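DUF3863 domain-containing protein (Parabacteroides distasonis, PDB 3LM3) is of unknown function but is probably a carbohydrate-active enzyme, a glycoside hydrolase or a deacetylase. Local coordinates at residues A[240-245]-A[350-355]; A[264-269]-A[280-285]; A[308-313]-A[317-322]. All blocks are in the same frame, centred on the assembly; numbering follows the deposited sequence.

Contact 1: A[240-245]-A[350-355]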
loop_
_atom_site.group_PDB
_atom_site.type_symbol
_atom_site.label_atom_id
_atom_site.label_comp_id
_atom_site.label_asym_id
_atom_site.label_seq_id
_atom_site.Cartn_x
_atom_site.Cartn_y
_atom_site.Cartn_z
ATOM N N SER A 240 -13.589 -5.295 1.640
ATOM C CA SER A 240 -12.707 -4.409 2.397
ATOM C C SER A 240 -11.406 -3.995 1.704
ATOM O O SER A 240 -10.697 -3.127 2.213
ATOM C CB SER A 240 -12.370 -5.052 3.730
ATOM O OG SER A 240 -11.581 -6.178 3.517
ATOM N N ARG A 241 -11.127 -4.566 0.527
ATOM C CA ARG A 241 -9.951 -4.189 -0.260
ATOM C C ARG A 241 -10.253 -3.350 -1.472
ATOM O O ARG A 241 -9.382 -3.118 -2.320
ATOM C CB ARG A 241 -9.178 -5.442 -0.681
ATOM C CG ARG A 241 -8.642 -6.255 0.482
ATOM C CD ARG A 241 -7.748 -5.427 1.410
ATOM N NE ARG A 241 -6.642 -4.855 0.656
ATOM C CZ ARG A 241 -5.819 -3.911 1.097
ATOM N NH1 ARG A 241 -5.989 -3.383 2.308
ATOM N NH2 ARG A 241 -4.833 -3.506 0.294
ATOM N N ARG A 242 -11.477 -2.824 -1.543
ATOM C CA ARG A 242 -11.852 -1.970 -2.656
ATOM C C ARG A 242 -11.267 -0.546 -2.580
ATOM O O ARG A 242 -11.409 0.171 -1.571
ATOM C CB ARG A 242 -13.366 -1.899 -2.750
ATOM C CG ARG A 242 -13.837 -1.079 -3.928
ATOM C CD ARG A 242 -15.289 -1.426 -4.280
ATOM N NE ARG A 242 -15.355 -2.735 -4.915
ATOM C CZ ARG A 242 -15.933 -3.837 -4.427
ATOM N NH1 ARG A 242 -16.614 -3.843 -3.291
ATOM N NH2 ARG A 242 -15.860 -4.976 -5.105
ATOM N N GLY A 243 -10.678 -0.130 -3.705
ATOM C CA GLY A 243 -10.168 1.199 -3.878
ATOM C C GLY A 243 -9.686 1.379 -5.289
ATOM O O GLY A 243 -10.506 1.372 -6.222
ATOM N N VAL A 244 -8.372 1.490 -5.481
ATOM C CA VAL A 244 -7.798 1.577 -6.818
ATOM C C VAL A 244 -7.338 0.252 -7.399
ATOM O O VAL A 244 -7.037 0.183 -8.586
ATOM C CB VAL A 244 -6.641 2.598 -6.899
ATOM C CG1 VAL A 244 -7.097 4.009 -6.468
ATOM C CG2 VAL A 244 -5.442 2.109 -6.077
ATOM N N GLY A 245 -7.325 -0.795 -6.594
ATOM C CA GLY A 245 -6.850 -2.076 -7.088
ATOM C C GLY A 245 -7.804 -2.598 -8.162
ATOM O O GLY A 245 -9.036 -2.503 -8.025
ATOM N N LEU A 350 -21.489 3.946 -5.510
ATOM C CA LEU A 350 -21.355 2.704 -6.228
ATOM C C LEU A 350 -20.967 1.592 -5.264
ATOM O O LEU A 350 -20.067 1.753 -4.448
ATOM C CB LEU A 350 -20.282 2.847 -7.298
ATOM C CG LEU A 350 -20.432 4.034 -8.260
ATOM C CD1 LEU A 350 -19.134 4.149 -9.102
ATOM C CD2 LEU A 350 -21.654 3.857 -9.126
ATOM N N GLY A 351 -21.661 0.458 -5.381
ATOM C CA GLY A 351 -21.322 -0.722 -4.574
ATOM C C GLY A 351 -21.354 -0.434 -3.090
ATOM O O GLY A 351 -22.316 0.147 -2.575
ATOM N N ASP A 352 -20.329 -0.853 -2.379
ATOM C CA ASP A 352 -20.269 -0.636 -0.942
ATOM C C ASP A 352 -19.637 0.694 -0.526
ATOM O O ASP A 352 -19.379 0.927 0.643
ATOM C CB ASP A 352 -19.580 -1.831 -0.241
ATOM C CG ASP A 352 -18.151 -2.075 -0.715
ATOM O OD1 ASP A 352 -17.830 -1.718 -1.855
ATOM O OD2 ASP A 352 -17.372 -2.683 0.060
ATOM N N SER A 353 -19.400 1.602 -1.477
ATOM C CA SER A 353 -18.969 2.966 -1.139
ATOM C C SER A 353 -20.249 3.799 -0.917
ATOM O O SER A 353 -20.652 4.605 -1.752
ATOM C CB SER A 353 -18.093 3.538 -2.261
ATOM O OG SER A 353 -17.524 4.798 -1.911
ATOM N N TYR A 354 -20.864 3.577 0.235
ATOM C CA TYR A 354 -22.233 4.036 0.499
ATOM C C TYR A 354 -22.330 5.544 0.520
ATOM O O TYR A 354 -21.579 6.249 1.210
ATOM C CB TYR A 354 -22.811 3.404 1.782
ATOM C CG TYR A 354 -22.912 1.901 1.631
ATOM C CD1 TYR A 354 -23.761 1.315 0.701
ATOM C CD2 TYR A 354 -22.138 1.047 2.420
ATOM C CE1 TYR A 354 -23.828 -0.052 0.532
ATOM C CE2 TYR A 354 -22.192 -0.323 2.235
ATOM C CZ TYR A 354 -23.059 -0.871 1.322
ATOM O OH TYR A 354 -23.129 -2.229 1.098
ATOM N N ASN A 355 -23.304 6.062 -0.229
ATOM C CA ASN A 355 -23.394 7.494 -0.457
ATOM C C ASN A 355 -23.754 8.321 0.766
ATOM O O ASN A 355 -23.416 9.486 0.801
ATOM C CB ASN A 355 -24.344 7.824 -1.635
ATOM C CG ASN A 355 -25.778 7.354 -1.452
ATOM O OD1 ASN A 355 -26.185 6.851 -0.392
ATOM N ND2 ASN A 355 -26.595 7.581 -2.500
#
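A buried salt bridge between Arg242 and Asp352 joins two irregular loops: segment 240-245, which leads toward helix 247-253, and segment 350-355, which connects strands 341-346 and 357-363 of the antiparallel sheet. Arg242 NH1 donates to Asp352 OD1 at 2.8 Å, with an N-H...O angle of 150°. The guanidinium and carboxylate planes stand 77° apart, and NH1 meets OD1 from above the carboxylate, 45° out of its plane. One nitrogen and one oxygen carry the bond, while Arg242 CD lies 3.5 Å from the same Asp352 OD1. With CG anti to its backbone nitrogen, the arginine extends toward the other loop, and a bend at chi3 turns the guanidinium toward Asp352. Both partners are fixed from elsewhere as well: Arg242 NE bonds to the carbonyl of Glu248 in helix 247-253, and Asp352 OD2 to the backbone N of Asn239. The Arg242 side chain touches Cys224 and Trp253, and that of Asp352 touches Cys224. Asp352 itself stands at the third position of a tight turn closed by Ser353 N bonding to Leu350 O at 3.0 Å, and Gly351 before it has positive phi, a pattern characteristic of the type II' beta turn.

Contact 2: A[264-269]-A[280-285]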
loop_
_atom_site.group_PDB
_atom_site.type_symbol
_atom_site.label_atom_id
_atom_site.label_comp_id
_atom_site.label_asym_id
_atom_site.label_seq_id
_atom_site.Cartn_x
_atom_site.Cartn_y
_atom_site.Cartn_z
ATOM N N HIS A 264 -12.943 7.824 -8.225
ATOM C CA HIS A 264 -13.440 8.342 -6.960
ATOM C C HIS A 264 -12.388 8.199 -5.856
ATOM O O HIS A 264 -12.140 9.118 -5.068
ATOM C CB HIS A 264 -14.708 7.588 -6.547
ATOM C CG HIS A 264 -15.160 7.893 -5.156
ATOM N ND1 HIS A 264 -15.932 8.992 -4.867
ATOM C CD2 HIS A 264 -14.916 7.268 -3.975
ATOM C CE1 HIS A 264 -16.169 9.019 -3.567
ATOM N NE2 HIS A 264 -15.540 8.002 -2.999
ATOM N N THR A 265 -11.781 7.013 -5.792
ATOM C CA THR A 265 -10.782 6.751 -4.771
ATOM C C THR A 265 -9.572 7.636 -4.973
ATOM O O THR A 265 -9.045 8.211 -3.992
ATOM C CB THR A 265 -10.417 5.275 -4.732
ATOM O OG1 THR A 265 -11.601 4.486 -4.471
ATOM C CG2 THR A 265 -9.386 4.992 -3.661
ATOM N N GLU A 266 -9.142 7.803 -6.222
ATOM C CA GLU A 266 -8.037 8.737 -6.467
ATOM C C GLU A 266 -8.373 10.154 -6.071
ATOM O O GLU A 266 -7.517 10.892 -5.578
ATOM C CB GLU A 266 -7.554 8.693 -7.908
ATOM C CG GLU A 266 -6.960 7.377 -8.269
ATOM C CD GLU A 266 -6.253 7.409 -9.589
ATOM O OE1 GLU A 266 -6.767 8.056 -10.556
ATOM O OE2 GLU A 266 -5.184 6.794 -9.701
ATOM N N ALA A 267 -9.634 10.562 -6.270
ATOM C CA ALA A 267 -10.039 11.934 -5.963
ATOM C C ALA A 267 -9.959 12.256 -4.458
ATOM O O ALA A 267 -9.775 13.411 -4.091
ATOM C CB ALA A 267 -11.436 12.224 -6.499
ATOM N N ILE A 268 -10.047 11.243 -3.598
ATOM C CA ILE A 268 -9.814 11.449 -2.173
ATOM C C ILE A 268 -8.462 12.132 -1.948
ATOM O O ILE A 268 -8.292 13.004 -1.076
ATOM C CB ILE A 268 -9.823 10.108 -1.405
ATOM C CG1 ILE A 268 -11.166 9.401 -1.564
ATOM C CG2 ILE A 268 -9.446 10.269 0.097
ATOM C CD1 ILE A 268 -11.155 7.934 -0.994
ATOM N N HIS A 269 -7.491 11.729 -2.763
ATOM C CA HIS A 269 -6.111 12.180 -2.681
ATOM C C HIS A 269 -5.790 13.366 -3.561
ATOM O O HIS A 269 -5.042 14.259 -3.165
ATOM C CB HIS A 269 -5.219 10.989 -3.021
ATOM C CG HIS A 269 -5.412 9.887 -2.052
ATOM N ND1 HIS A 269 -4.762 9.880 -0.836
ATOM C CD2 HIS A 269 -6.331 8.899 -1.998
ATOM C CE1 HIS A 269 -5.228 8.890 -0.104
ATOM N NE2 HIS A 269 -6.185 8.277 -0.786
ATOM N N GLY A 280 -0.578 14.793 -2.986
ATOM C CA GLY A 280 -1.472 13.635 -3.072
ATOM C C GLY A 280 -0.704 12.454 -3.607
ATOM O O GLY A 280 0.119 12.622 -4.500
ATOM N N TRP A 281 -1.022 11.263 -3.102
ATOM C CA TRP A 281 -0.317 10.049 -3.495
ATOM C C TRP A 281 -1.279 8.866 -3.537
ATOM O O TRP A 281 -2.020 8.624 -2.579
ATOM C CB TRP A 281 0.814 9.761 -2.506
ATOM C CG TRP A 281 1.443 8.401 -2.680
ATOM C CD1 TRP A 281 1.988 7.871 -3.820
ATOM C CD2 TRP A 281 1.552 7.392 -1.668
ATOM N NE1 TRP A 281 2.445 6.589 -3.559
ATOM C CE2 TRP A 281 2.154 6.266 -2.260
ATOM C CE3 TRP A 281 1.178 7.326 -0.322
ATOM C CZ2 TRP A 281 2.428 5.094 -1.552
ATOM C CZ3 TRP A 281 1.422 6.171 0.361
ATOM C CH2 TRP A 281 2.046 5.072 -0.239
ATOM N N VAL A 282 -1.267 8.169 -4.662
ATOM C CA VAL A 282 -2.001 6.950 -4.894
ATOM C C VAL A 282 -0.983 5.844 -5.167
ATOM O O VAL A 282 -0.044 6.020 -5.959
ATOM C CB VAL A 282 -2.934 7.097 -6.109
ATOM C CG1 VAL A 282 -3.449 5.739 -6.600
ATOM C CG2 VAL A 282 -4.075 8.080 -5.765
ATOM N N ALA A 283 -1.189 4.698 -4.507
ATOM C CA ALA A 283 -0.366 3.497 -4.661
ATOM C C ALA A 283 -1.155 2.385 -5.301
ATOM O O ALA A 283 -2.358 2.228 -5.027
ATOM C CB ALA A 283 0.131 3.019 -3.298
ATOM N N ASN A 284 -0.530 1.586 -6.158
ATOM C CA ASN A 284 -1.253 0.450 -6.738
ATOM C C ASN A 284 -0.272 -0.639 -7.114
ATOM O O ASN A 284 0.896 -0.383 -7.391
ATOM C CB ASN A 284 -2.058 0.902 -7.951
ATOM C CG ASN A 284 -3.350 0.116 -8.165
ATOM O OD1 ASN A 284 -3.624 -0.886 -7.504
ATOM N ND2 ASN A 284 -4.173 0.616 -9.113
ATOM N N ILE A 285 -0.759 -1.873 -7.063
ATOM C CA ILE A 285 0.018 -3.078 -7.398
ATOM C C ILE A 285 -0.846 -3.920 -8.323
ATOM O O ILE A 285 -1.977 -4.261 -7.968
ATOM C CB ILE A 285 0.448 -3.877 -6.173
ATOM C CG1 ILE A 285 1.367 -3.031 -5.279
ATOM C CG2 ILE A 285 1.149 -5.196 -6.609
ATOM C CD1 ILE A 285 1.647 -3.629 -3.886
#
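Val282 has CG1 anti to its backbone nitrogen (chi1 165°), which leaves CG2 beside that nitrogen and turns CG1 to Glu266 and CG2 to Glu266 and His269. The two helix side chains share one first torsion, CG anti to the carbonyl carbon (chi1 -65° in Glu266). Beyond CG, Glu266 runs on extended and crosses Val282 at about a right angle. Val282 CG2 packs against Glu266 CG at 3.9 Å, while CG1 lies 3.7 Å from Glu266 OE2, a methyl beside a carboxylate oxygen. His269 closes the other end: its CB is 4.2 Å from Val282 CG2, and its ring lies obliquely to that methyl. His269 ND1 comes to 3.5 Å from Trp281 O, but the angle is too poor for a hydrogen bond. ND1 pairs instead with the hydroxyl of Tyr190, which also bonds to the backbone N of Trp281, so one phenol links helix and strand. Gly280, lacking a side chain, lets its CA approach His269 O to 3.6 Å.

The axes of 264-269 and 280-285 approach to 7.8 Å at 144°, broadly antiparallel, as for a helix leading into a strand of a parallel sheet, here pairing with strand 21-29. Glu266 sends its oxygens past the valine, OE1 to Thr310 OG1 and OE2 to Trp306 NE1. Across the two segments the contact is van der Waals in kind, polar atoms included, and the Glu266 carboxylate and His269 ND1 find their partners outside them.

Contact 3: A[308-313]-A[317-322]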
loop_
_atom_site.group_PDB
_atom_site.type_symbol
_atom_site.label_atom_id
_atom_site.label_comp_id
_atom_site.label_asym_id
_atom_site.label_seq_id
_atom_site.Cartn_x
_atom_site.Cartn_y
_atom_site.Cartn_z
ATOM N N THR A 308 -5.007 6.805 -18.450
ATOM C CA THR A 308 -5.556 7.876 -19.265
ATOM C C THR A 308 -6.560 8.722 -18.492
ATOM O O THR A 308 -6.561 9.942 -18.594
ATOM C CB THR A 308 -6.255 7.320 -20.509
ATOM O OG1 THR A 308 -5.280 6.695 -21.361
ATOM C CG2 THR A 308 -6.961 8.442 -21.269
ATOM N N GLY A 309 -7.406 8.075 -17.696
ATOM C CA GLY A 309 -8.408 8.790 -16.940
ATOM C C GLY A 309 -7.806 9.670 -15.845
ATOM O O GLY A 309 -8.250 10.781 -15.574
ATOM N N THR A 310 -6.751 9.149 -15.214
ATOM C CA THR A 310 -6.006 9.910 -14.223
ATOM C C THR A 310 -5.368 11.138 -14.860
ATOM O O THR A 310 -5.476 12.230 -14.328
ATOM C CB THR A 310 -4.949 9.012 -13.557
ATOM O OG1 THR A 310 -5.580 7.867 -12.960
ATOM C CG2 THR A 310 -4.193 9.763 -12.470
ATOM N N LYS A 311 -4.687 10.957 -15.986
ATOM C CA LYS A 311 -4.017 12.081 -16.661
ATOM C C LYS A 311 -5.015 13.094 -17.225
ATOM O O LYS A 311 -4.726 14.290 -17.298
ATOM C CB LYS A 311 -3.075 11.576 -17.756
ATOM C CG LYS A 311 -1.884 10.779 -17.281
ATOM C CD LYS A 311 -0.860 11.546 -16.458
ATOM C CE LYS A 311 -0.002 12.454 -17.265
ATOM N NZ LYS A 311 1.129 12.945 -16.410
ATOM N N GLU A 312 -6.180 12.639 -17.647
ATOM C CA GLU A 312 -7.176 13.558 -18.174
ATOM C C GLU A 312 -7.665 14.513 -17.090
ATOM O O GLU A 312 -7.757 15.732 -17.311
ATOM C CB GLU A 312 -8.351 12.794 -18.759
ATOM C CG GLU A 312 -9.471 13.654 -19.303
ATOM C CD GLU A 312 -10.538 12.802 -19.958
ATOM O OE1 GLU A 312 -10.268 12.268 -21.057
ATOM O OE2 GLU A 312 -11.623 12.644 -19.358
ATOM N N ARG A 313 -7.937 13.976 -15.904
ATOM C CA ARG A 313 -8.513 14.768 -14.828
ATOM C C ARG A 313 -7.470 15.559 -14.046
ATOM O O ARG A 313 -7.749 16.667 -13.592
ATOM C CB ARG A 313 -9.319 13.847 -13.928
ATOM C CG ARG A 313 -10.035 14.538 -12.816
ATOM C CD ARG A 313 -11.091 13.638 -12.242
ATOM N NE ARG A 313 -11.666 14.167 -11.020
ATOM C CZ ARG A 313 -12.543 13.515 -10.251
ATOM N NH1 ARG A 313 -13.015 12.325 -10.626
ATOM N NH2 ARG A 313 -12.945 14.047 -9.097
ATOM N N THR A 317 -0.172 14.909 -12.851
ATOM C CA THR A 317 0.172 13.747 -12.030
ATOM C C THR A 317 1.443 13.090 -12.523
ATOM O O THR A 317 1.612 12.863 -13.721
ATOM C CB THR A 317 -0.944 12.692 -12.052
ATOM O OG1 THR A 317 -2.173 13.296 -11.613
ATOM C CG2 THR A 317 -0.641 11.475 -11.169
ATOM N N HIS A 318 2.348 12.770 -11.598
ATOM C CA HIS A 318 3.596 12.091 -11.901
ATOM C C HIS A 318 3.460 10.614 -11.582
ATOM O O HIS A 318 3.158 10.256 -10.427
ATOM C CB HIS A 318 4.728 12.675 -11.064
ATOM C CG HIS A 318 4.949 14.126 -11.310
ATOM N ND1 HIS A 318 5.610 14.583 -12.425
ATOM C CD2 HIS A 318 4.597 15.222 -10.595
ATOM C CE1 HIS A 318 5.663 15.908 -12.379
ATOM N NE2 HIS A 318 5.053 16.326 -11.288
ATOM N N PHE A 319 3.681 9.763 -12.579
ATOM C CA PHE A 319 3.730 8.328 -12.415
ATOM C C PHE A 319 5.202 7.969 -12.212
ATOM O O PHE A 319 6.000 8.026 -13.143
ATOM C CB PHE A 319 3.149 7.590 -13.628
ATOM C CG PHE A 319 1.623 7.625 -13.689
ATOM C CD1 PHE A 319 0.919 8.777 -14.026
ATOM C CD2 PHE A 319 0.902 6.505 -13.344
ATOM C CE1 PHE A 319 -0.499 8.752 -14.061
ATOM C CE2 PHE A 319 -0.487 6.491 -13.386
ATOM C CZ PHE A 319 -1.173 7.627 -13.727
ATOM N N VAL A 320 5.524 7.630 -10.965
ATOM C CA VAL A 320 6.917 7.406 -10.548
ATOM C C VAL A 320 7.037 6.084 -9.809
ATOM O O VAL A 320 6.043 5.456 -9.443
ATOM C CB VAL A 320 7.440 8.580 -9.675
ATOM C CG1 VAL A 320 7.277 9.914 -10.435
ATOM C CG2 VAL A 320 6.732 8.649 -8.343
ATOM N N THR A 321 8.276 5.652 -9.605
ATOM C CA THR A 321 8.512 4.402 -8.908
ATOM C C THR A 321 8.210 4.535 -7.406
ATOM O O THR A 321 8.230 5.645 -6.860
ATOM C CB THR A 321 9.937 3.874 -9.108
ATOM O OG1 THR A 321 10.834 4.633 -8.285
ATOM C CG2 THR A 321 10.373 3.938 -10.567
ATOM N N PHE A 322 7.918 3.413 -6.741
ATOM C CA PHE A 322 7.761 3.427 -5.277
ATOM C C PHE A 322 8.967 4.046 -4.618
ATOM O O PHE A 322 8.840 4.882 -3.734
ATOM C CB PHE A 322 7.485 2.004 -4.740
ATOM C CG PHE A 322 6.013 1.627 -4.687
ATOM C CD1 PHE A 322 5.361 1.178 -5.813
ATOM C CD2 PHE A 322 5.295 1.731 -3.503
ATOM C CE1 PHE A 322 4.016 0.820 -5.773
ATOM C CE2 PHE A 322 3.945 1.375 -3.451
ATOM C CZ PHE A 322 3.305 0.927 -4.591
#
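The end of helix 296-313 and the start of strand 318-320 are joined by a short turn, which brings the CA atoms of Lys311 and Thr317 to 6.5 Å. Lys311 bends at chi2 (-66°) and chi3 (-75°), which brings its ammonium to a backbone carbonyl while its methylenes pass close to the Phe319 ring. Lys311 NZ donates to Thr317 O at 2.7 Å, in the carbonyl plane and with a C=O...N angle of 158°; a second, weak bond goes to Pro315 O. On the way, Lys311 CD passes 3.7 Å from Phe319 CE1, the two side chains running alongside each other in opposite directions and the aliphatic part oblique to the ring. Thr310 adds to the packing: its CG2 touches Phe319 CZ at 3.9 Å and Thr317 CG2 at 4.2 Å. The two threonine hydroxyls turn to other partners, Thr310 OG1 to Trp306 O and Thr317 OG1 to Trp314 O. Replacing Lys311 by an alanine is likely to leave the Thr317 carbonyl without its ammonium partner and to open a gap beside Phe319 CE1. Around the contact, Thr310 and Thr317 touch Phe270 of helix 255-277, and Thr317 and Phe319 touch Val23 of strand 21-29, whose backbone pairs in parallel with strand 318-320.

How the contacts relate
All three contacts are buried, but the centre of contact 2 lies nearest the centre of the chain, about 10 Å away, against 16 and 17 Å for the centres of contacts 1 and 3. Contacts 2 and 3 each set a helix against a following strand that pairs with strand 21-29; contact 1 ties loops together. The chemistry differs with the elements joined: contact 1 rests on one ion pair, contact 2 on van der Waals packing, and contact 3 combines methyl and methylene packing on Phe319 with a carbonyl bond from the partly exposed Lys311. Contact 2 touches both others, through Val244 O to Asn284 ND2 and through the Glu266-Thr310 bond, whereas contacts 1 and 3 do not touch.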